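Side-chain contacts in cellulosomal scaffoldin adaptor protein B (Acetivibrio cellulolyticus, PDB 4UYP), which anchors its adaptor scaffoldin to the cell-surface scaffoldin ScaC through this C-terminal calcium-binding dockerin, which docks on a ScaC cohesin in a type I interaction: residues Asp6-Gly9 / Ser15-Ala18; Ala41-Asn46 / Ala54-Asp59. The protein carries 2 engineered substitutions. All blocks are in the same frame, centred on the assembly; numbering follows the deposited sequence.

Contact 1: Asp6-Gly9 / Ser15-Ala18; sequences DVDG and SIDA. Engineered in segment 15-18: Ser15 (natural residue Ile), Ile16 (natural residue Asn). With CA (calcium ion), chain L.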
ATOM      1  N   ASP B   6       8.187 -21.927  14.295  1.00 13.52           N
ATOM      2  CA  ASP B   6       7.847 -21.602  15.674  1.00 13.75           C
ATOM      3  C   ASP B   6       7.855 -20.112  15.934  1.00 15.89           C
ATOM      4  O   ASP B   6       8.745 -19.522  16.518  1.00 17.16           O
ATOM      5  CB  ASP B   6       8.877 -22.250  16.635  1.00 14.72           C
ATOM      6  CG  ASP B   6       8.512 -21.965  18.050  1.00 14.97           C
ATOM      7  OD1 ASP B   6       7.373 -21.658  18.433  1.00 14.33           O
ATOM      8  OD2 ASP B   6       9.424 -22.047  18.920  1.00 17.42           O
ATOM      9  N   VAL B   7       6.826 -19.442  15.380  1.00 14.34           N
ATOM     10  CA  VAL B   7       6.883 -17.992  15.239  0.50 13.83           C
ATOM     11  C   VAL B   7       6.654 -17.255  16.589  1.00 14.67           C
ATOM     12  O   VAL B   7       7.118 -16.143  16.728  1.00 15.41           O
ATOM     13  CB  VAL B   7       5.884 -17.529  14.099  0.50 15.33           C
ATOM     14  CG1 VAL B   7       5.825 -18.522  12.907  0.50 13.37           C
ATOM     15  CG2 VAL B   7       4.520 -17.517  14.588  0.50 14.12           C
ATOM     16  N   ASP B   8       6.026 -17.933  17.549  1.00 14.58           N
ATOM     17  CA  ASP B   8       5.855 -17.402  18.915  1.00 15.06           C
ATOM     18  C   ASP B   8       6.993 -17.795  19.843  1.00 17.07           C
ATOM     19  O   ASP B   8       6.987 -17.344  20.991  1.00 18.92           O
ATOM     20  CB  ASP B   8       4.467 -17.660  19.555  1.00 16.26           C
ATOM     21  CG  ASP B   8       4.135 -19.132  19.825  1.00 15.51           C
ATOM     22  OD1 ASP B   8       5.101 -19.999  19.677  1.00 16.10           O
ATOM     23  OD2 ASP B   8       2.984 -19.404  20.221  1.00 16.58           O
ATOM     24  N   GLY B   9       7.936 -18.593  19.345  1.00 16.80           N
ATOM     25  CA  GLY B   9       9.176 -18.912  20.143  1.00 19.32           C
ATOM     26  C   GLY B   9       8.902 -19.793  21.304  1.00 19.79           C
ATOM     27  O   GLY B   9       9.702 -19.755  22.259  1.00 22.74           O
ATOM     28  N   SER B  15      -0.685 -24.930  15.826  1.00 12.63           N
ATOM     29  CA  SER B  15      -1.709 -24.224  14.987  0.50 11.57           C
ATOM     30  C   SER B  15      -1.616 -22.723  15.081  1.00 11.46           C
ATOM     31  O   SER B  15      -1.788 -21.937  14.091  1.00 12.48           O
ATOM     32  CB  SER B  15      -3.103 -24.672  15.333  0.50 11.55           C
ATOM     33  OG  SER B  15      -3.274 -26.033  14.953  0.50 10.79           O
ATOM     34  N   ILE B  16      -1.418 -22.247  16.331  1.00 11.11           N
ATOM     35  CA  ILE B  16      -1.420 -20.795  16.550  1.00 11.78           C
ATOM     36  C   ILE B  16      -0.301 -20.093  15.808  1.00 12.13           C
ATOM     37  O   ILE B  16      -0.406 -18.940  15.432  1.00 11.97           O
ATOM     38  CB  ILE B  16      -1.435 -20.461  18.055  1.00 12.01           C
ATOM     39  CG1 ILE B  16      -1.901 -19.004  18.345  1.00 12.87           C
ATOM     40  CG2 ILE B  16      -0.059 -20.712  18.680  1.00 14.72           C
ATOM     41  CD1 ILE B  16      -3.409 -18.764  18.008  1.00 14.07           C
ATOM     42  N   ASP B  17       0.866 -20.798  15.612  1.00 11.15           N
ATOM     43  CA  ASP B  17       1.953 -20.181  14.847  1.00 11.36           C
ATOM     44  C   ASP B  17       1.474 -19.760  13.456  1.00 11.62           C
ATOM     45  O   ASP B  17       1.892 -18.728  12.986  1.00 11.99           O
ATOM     46  CB  ASP B  17       3.168 -21.167  14.778  1.00 13.16           C
ATOM     47  CG  ASP B  17       3.860 -21.381  16.149  1.00 14.93           C
ATOM     48  OD1 ASP B  17       4.321 -20.413  16.802  1.00 14.26           O
ATOM     49  OD2 ASP B  17       3.996 -22.570  16.564  1.00 13.64           O
ATOM     50  N   ALA B  18       0.640 -20.587  12.813  1.00 11.18           N
ATOM     51  CA  ALA B  18       0.220 -20.228  11.456  1.00 10.93           C
ATOM     52  C   ALA B  18      -0.764 -19.067  11.550  1.00 11.18           C
ATOM     53  O   ALA B  18      -0.835 -18.266  10.618  1.00 10.33           O
ATOM     54  CB  ALA B  18      -0.480 -21.465  10.801  1.00 11.41           C
TER
HETATM   55 CA    CA L 201       5.082 -22.067  18.631  1.00 14.74          CA
HETATM   56  O   HOH W   1       2.837 -22.011  19.499  1.00 13.15           O
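Three carboxylates, those of Asp6 and Asp8 in the loop and Asp17 in the helix, converge on one calcium ion, and this shared metal is the main tie between the two segments. Asp6 OD1 and Asp8 OD1 each give the calcium a single bond of 2.3 Å. Asp17 straddles it with both oxygens, at 2.6 Å through OD1 and 2.4 Å through OD2, and its carboxylate plane stands 78° from that of Asp8. Water 1 is another ligand and donates a hydrogen bond to Asp8 OD2, the oxygen that does not touch the metal. Asn10 OD1 and the carbonyl oxygen of Ser12 complete the sphere, as in an EF-hand loop. Like charges crowd here, with Asp8 OD1 3.0 Å from Asp17 OD1, an approach the cation probably makes tolerable.

Hydrogen bonds fix the carboxylates. Asp17 CG, anti to the carbonyl carbon (chi1 -68°), carries its carboxylate to the metal. Asp17 OD1 accepts from the backbone N of Asp8 at 3.1 Å, nearly straight at 162°, while its OD2 is held by the backbone N of Arg14. Asp6 OD2, turned from the metal, takes the N-H of Gly11. Within the type I turn Asp6-Gly9, the N-H of Asp8 faces the helix.

Van der Waals contacts of methyls with oxygens are few: in one of its two conformers Val7 CG2 lies against Asp17 O, and CG2 of the engineered Ile16 meets Asp8 OD2 at 3.7 Å. Val7 also rests on Leu20 and Ile21 farther along helix 15-26, and Asp17 and Ala18 pack on Val57 of helix 51-61.

Contact 2: Ala41-Asn46 / Ala54-Asp59; sequences ADVDGN and AVLVRD. With CA (calcium ion), chain K; SO4 (sulfate ion), chain F.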
ATOM      1  N   ALA B  41       9.180 -17.590  10.728  1.00 13.66           N
ATOM      2  CA  ALA B  41       7.928 -17.572   9.919  1.00 14.15           C
ATOM      3  C   ALA B  41       8.201 -17.862   8.447  1.00 13.84           C
ATOM      4  O   ALA B  41       7.293 -18.239   7.705  1.00 13.92           O
ATOM      5  CB  ALA B  41       7.324 -16.160  10.022  1.00 12.97           C
ATOM      6  N   ASP B  42       9.395 -17.583   7.938  1.00 13.70           N
ATOM      7  CA  ASP B  42       9.670 -17.667   6.532  1.00 12.55           C
ATOM      8  C   ASP B  42      10.020 -19.151   6.173  1.00 14.07           C
ATOM      9  O   ASP B  42      11.205 -19.453   5.819  1.00 14.41           O
ATOM     10  CB  ASP B  42      10.805 -16.669   6.092  1.00 14.20           C
ATOM     11  CG  ASP B  42      11.078 -16.750   4.640  1.00 15.79           C
ATOM     12  OD1 ASP B  42      10.190 -17.153   3.801  1.00 14.41           O
ATOM     13  OD2 ASP B  42      12.202 -16.377   4.223  1.00 18.36           O
ATOM     14  N   VAL B  43       9.012 -19.995   6.214  1.00 12.52           N
ATOM     15  CA  VAL B  43       9.288 -21.419   6.108  1.00 12.83           C
ATOM     16  C   VAL B  43       9.551 -21.822   4.671  1.00 15.16           C
ATOM     17  O   VAL B  43      10.046 -22.970   4.470  1.00 15.97           O
ATOM     18  CB  VAL B  43       8.201 -22.247   6.783  1.00 11.86           C
ATOM     19  CG1 VAL B  43       8.163 -22.010   8.265  1.00 13.08           C
ATOM     20  CG2 VAL B  43       6.789 -21.907   6.264  1.00 12.62           C
ATOM     21  N   ASP B  44       9.204 -21.056   3.637  1.00 14.57           N
ATOM     22  CA  ASP B  44       9.708 -21.380   2.287  1.00 18.31           C
ATOM     23  C   ASP B  44      11.120 -20.789   1.977  1.00 17.90           C
ATOM     24  O   ASP B  44      11.677 -21.080   0.927  1.00 21.95           O
ATOM     25  CB  ASP B  44       8.639 -21.155   1.207  1.00 17.02           C
ATOM     26  CG  ASP B  44       8.431 -19.645   0.830  1.00 14.34           C
ATOM     27  OD1 ASP B  44       9.062 -18.812   1.524  1.00 14.18           O
ATOM     28  OD2 ASP B  44       7.779 -19.486  -0.229  1.00 15.12           O
ATOM     29  N   GLY B  45      11.658 -20.047   2.868  1.00 16.43           N
ATOM     30  CA  GLY B  45      13.002 -19.531   2.816  1.00 18.82           C
ATOM     31  C   GLY B  45      13.203 -18.531   1.702  1.00 22.91           C
ATOM     32  O   GLY B  45      14.335 -18.294   1.276  1.00 22.61           O
ATOM     33  N   ASN B  46      12.115 -17.902   1.232  1.00 19.69           N
ATOM     34  CA  ASN B  46      12.287 -16.948   0.098  1.00 20.95           C
ATOM     35  C   ASN B  46      12.629 -15.569   0.486  1.00 21.71           C
ATOM     36  O   ASN B  46      12.963 -14.749  -0.432  1.00 24.73           O
ATOM     37  CB  ASN B  46      11.075 -16.998  -0.850  1.00 20.22           C
ATOM     38  CG  ASN B  46       9.846 -16.282  -0.281  1.00 14.66           C
ATOM     39  OD1 ASN B  46       9.730 -15.998   0.871  1.00 15.26           O
ATOM     40  ND2 ASN B  46       8.950 -16.008  -1.161  1.00 18.67           N
ATOM     41  N   ALA B  54       2.069 -19.069   5.926  1.00 10.68           N
ATOM     42  CA  ALA B  54       1.134 -19.421   6.977  1.00 10.95           C
ATOM     43  C   ALA B  54       0.494 -20.802   6.657  1.00 10.38           C
ATOM     44  O   ALA B  54       0.347 -21.600   7.581  1.00 11.07           O
ATOM     45  CB  ALA B  54       0.023 -18.286   7.005  1.00 10.98           C
ATOM     46  N   VAL B  55       0.129 -21.035   5.411  1.00 11.29           N
ATOM     47  CA  VAL B  55      -0.523 -22.283   5.096  0.50 10.48           C
ATOM     48  C   VAL B  55       0.465 -23.455   5.173  1.00 11.06           C
ATOM     49  O   VAL B  55       0.040 -24.539   5.597  1.00 11.55           O
ATOM     50  CB  VAL B  55      -1.316 -22.216   3.800  0.50 10.45           C
ATOM     51  CG1 VAL B  55      -0.455 -22.387   2.528  0.50  8.55           C
ATOM     52  CG2 VAL B  55      -2.552 -23.084   3.889  0.50 10.92           C
ATOM     53  N   LEU B  56       1.744 -23.177   4.880  1.00 11.53           N
ATOM     54  CA  LEU B  56       2.765 -24.224   5.096  1.00 11.50           C
ATOM     55  C   LEU B  56       2.871 -24.588   6.534  1.00 12.28           C
ATOM     56  O   LEU B  56       2.974 -25.807   6.862  1.00 11.99           O
ATOM     57  CB  LEU B  56       4.099 -23.786   4.493  1.00 11.27           C
ATOM     58  CG  LEU B  56       4.197 -23.805   2.949  1.00 12.47           C
ATOM     59  CD1 LEU B  56       5.434 -23.056   2.465  1.00 12.85           C
ATOM     60  CD2 LEU B  56       4.233 -25.271   2.375  1.00 13.39           C
ATOM     61  N   VAL B  57       2.951 -23.627   7.431  1.00 11.43           N
ATOM     62  CA  VAL B  57       2.972 -23.995   8.831  1.00 11.12           C
ATOM     63  C   VAL B  57       1.730 -24.769   9.240  1.00 12.73           C
ATOM     64  O   VAL B  57       1.820 -25.803   9.941  1.00 12.57           O
ATOM     65  CB  VAL B  57       3.199 -22.728   9.727  1.00 11.52           C
ATOM     66  CG1 VAL B  57       3.103 -23.066  11.220  1.00 11.61           C
ATOM     67  CG2 VAL B  57       4.581 -22.172   9.417  1.00 12.03           C
ATOM     68  N   ARG B  58       0.522 -24.315   8.854  1.00 11.65           N
ATOM     69  CA  ARG B  58      -0.663 -25.075   9.189  1.00 12.41           C
ATOM     70  C   ARG B  58      -0.583 -26.501   8.666  1.00 12.35           C
ATOM     71  O   ARG B  58      -0.906 -27.448   9.407  1.00 12.16           O
ATOM     72  CB  ARG B  58      -1.849 -24.379   8.545  1.00 14.48           C
ATOM     73  CG  ARG B  58      -3.109 -25.137   8.937  1.00 15.30           C
ATOM     74  CD  ARG B  58      -4.215 -24.723   8.027  1.00 15.85           C
ATOM     75  NE  ARG B  58      -3.998 -25.258   6.660  1.00 15.37           N
ATOM     76  CZ  ARG B  58      -4.810 -25.057   5.647  1.00 13.85           C
ATOM     77  NH1 ARG B  58      -5.895 -24.256   5.757  1.00 14.39           N
ATOM     78  NH2 ARG B  58      -4.539 -25.607   4.437  1.00 12.50           N
ATOM     79  N   ASP B  59      -0.130 -26.624   7.419  1.00 11.68           N
ATOM     80  CA  ASP B  59      -0.073 -27.982   6.782  1.00 12.64           C
ATOM     81  C   ASP B  59       0.971 -28.818   7.467  1.00 13.63           C
ATOM     82  O   ASP B  59       0.731 -30.054   7.542  1.00 15.01           O
ATOM     83  CB  ASP B  59       0.163 -27.837   5.289  1.00 11.37           C
ATOM     84  CG  ASP B  59      -1.033 -27.210   4.557  1.00 11.32           C
ATOM     85  OD1 ASP B  59      -2.123 -27.035   5.177  1.00 13.34           O
ATOM     86  OD2 ASP B  59      -0.878 -26.942   3.364  1.00 13.23           O
TER
HETATM   87 CA    CA K 200       8.287 -16.900   2.595  1.00 13.19          CA
HETATM   88  S   SO4 F1146       9.802 -16.086  -5.162  1.00 32.31           S
HETATM   89  O1  SO4 F1146       9.242 -17.271  -5.935  1.00 37.04           O
HETATM   90  O2  SO4 F1146       9.123 -14.934  -5.811  1.00 40.55           O
HETATM   91  O3  SO4 F1146      11.295 -16.107  -5.537  1.00 38.37           O
HETATM   92  O4  SO4 F1146       9.606 -16.202  -3.723  1.00 44.34           O
HETATM   93  O   HOH W   2       6.723 -16.998   0.753  1.00 11.66           O
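Val43 has CG1 anti to its carbonyl carbon (chi1 -65°), which sets both methyls against helix 51-61, where Leu56 and Val57 receive them. Leu56, with CG likewise anti to the carbonyl carbon (chi1 -73°), offers its CB to Val43 CG2 at 3.7 Å, the two side chains running past each other in opposite senses. Val57 comes across Val43 at about a right angle, and its CG2 approaches Val43 CG1 to 3.8 Å. A third apolar touch lies beside the metal loop, Leu56 CD1 against Asp44 CB at 3.9 Å. No hydrogen bond joins the two segments, so the contact between them is a small hydrophobic one.

Beside it lies the second calcium site of the dockerin, consistent with an EF-hand-like loop, as expected for this family. Asp42 OD1, Asp44 OD1 and Asn46 OD1 bind the ion, the last at 2.4 Å, along with water 2; Ser48 and Asp53 supply the remaining ligands. Asp44 OD1 also closes an Asx turn by accepting from the backbone N of Asn46 at 3.2 Å, a donor lying well above the carboxylate plane. The other oxygen of Asp44 is held by Asn52 ND2. With OD1 committed to calcium, the amide of Asn46 points ND2 at a sulfate ion, probably from the crystallisation liquor, and bonds its O4 at 2.7 Å.

On the helix, Arg58 grips Asp59 side-on, NE and NH2 both reaching OD1 in the guanidinium plane, and Asp59 OD1 meets NH2 on its syn side. This salt bridge borders the cohesin: Asp59 OD2 hydrogen-bonds Tyr32 OH of one neighbouring ScaC chain, and Arg58 NH1 the carbonyl oxygen of Ala79 of that chain.

Contact 1 closes before contact 2 opens, so the two follow in series along one dockerin domain, their centres about 10 Å apart. Each joins the start of a calcium-binding loop to the helix that follows it, 15-26 in the first and 51-61 in the second. These helices meet each other: Ala18 CB packs 3.3 Å from Ala54 O, and Ala18 N lies 3.8 Å from Val57 CG1. Val7, in one of its conformers, also packs on Ala41. Two metal-centred halves thus share one compact core, and helix 51-61 also contributes Val55, Leu56, Arg58 and Asp59 to the ScaC interface, placing the docking surface alongside that core.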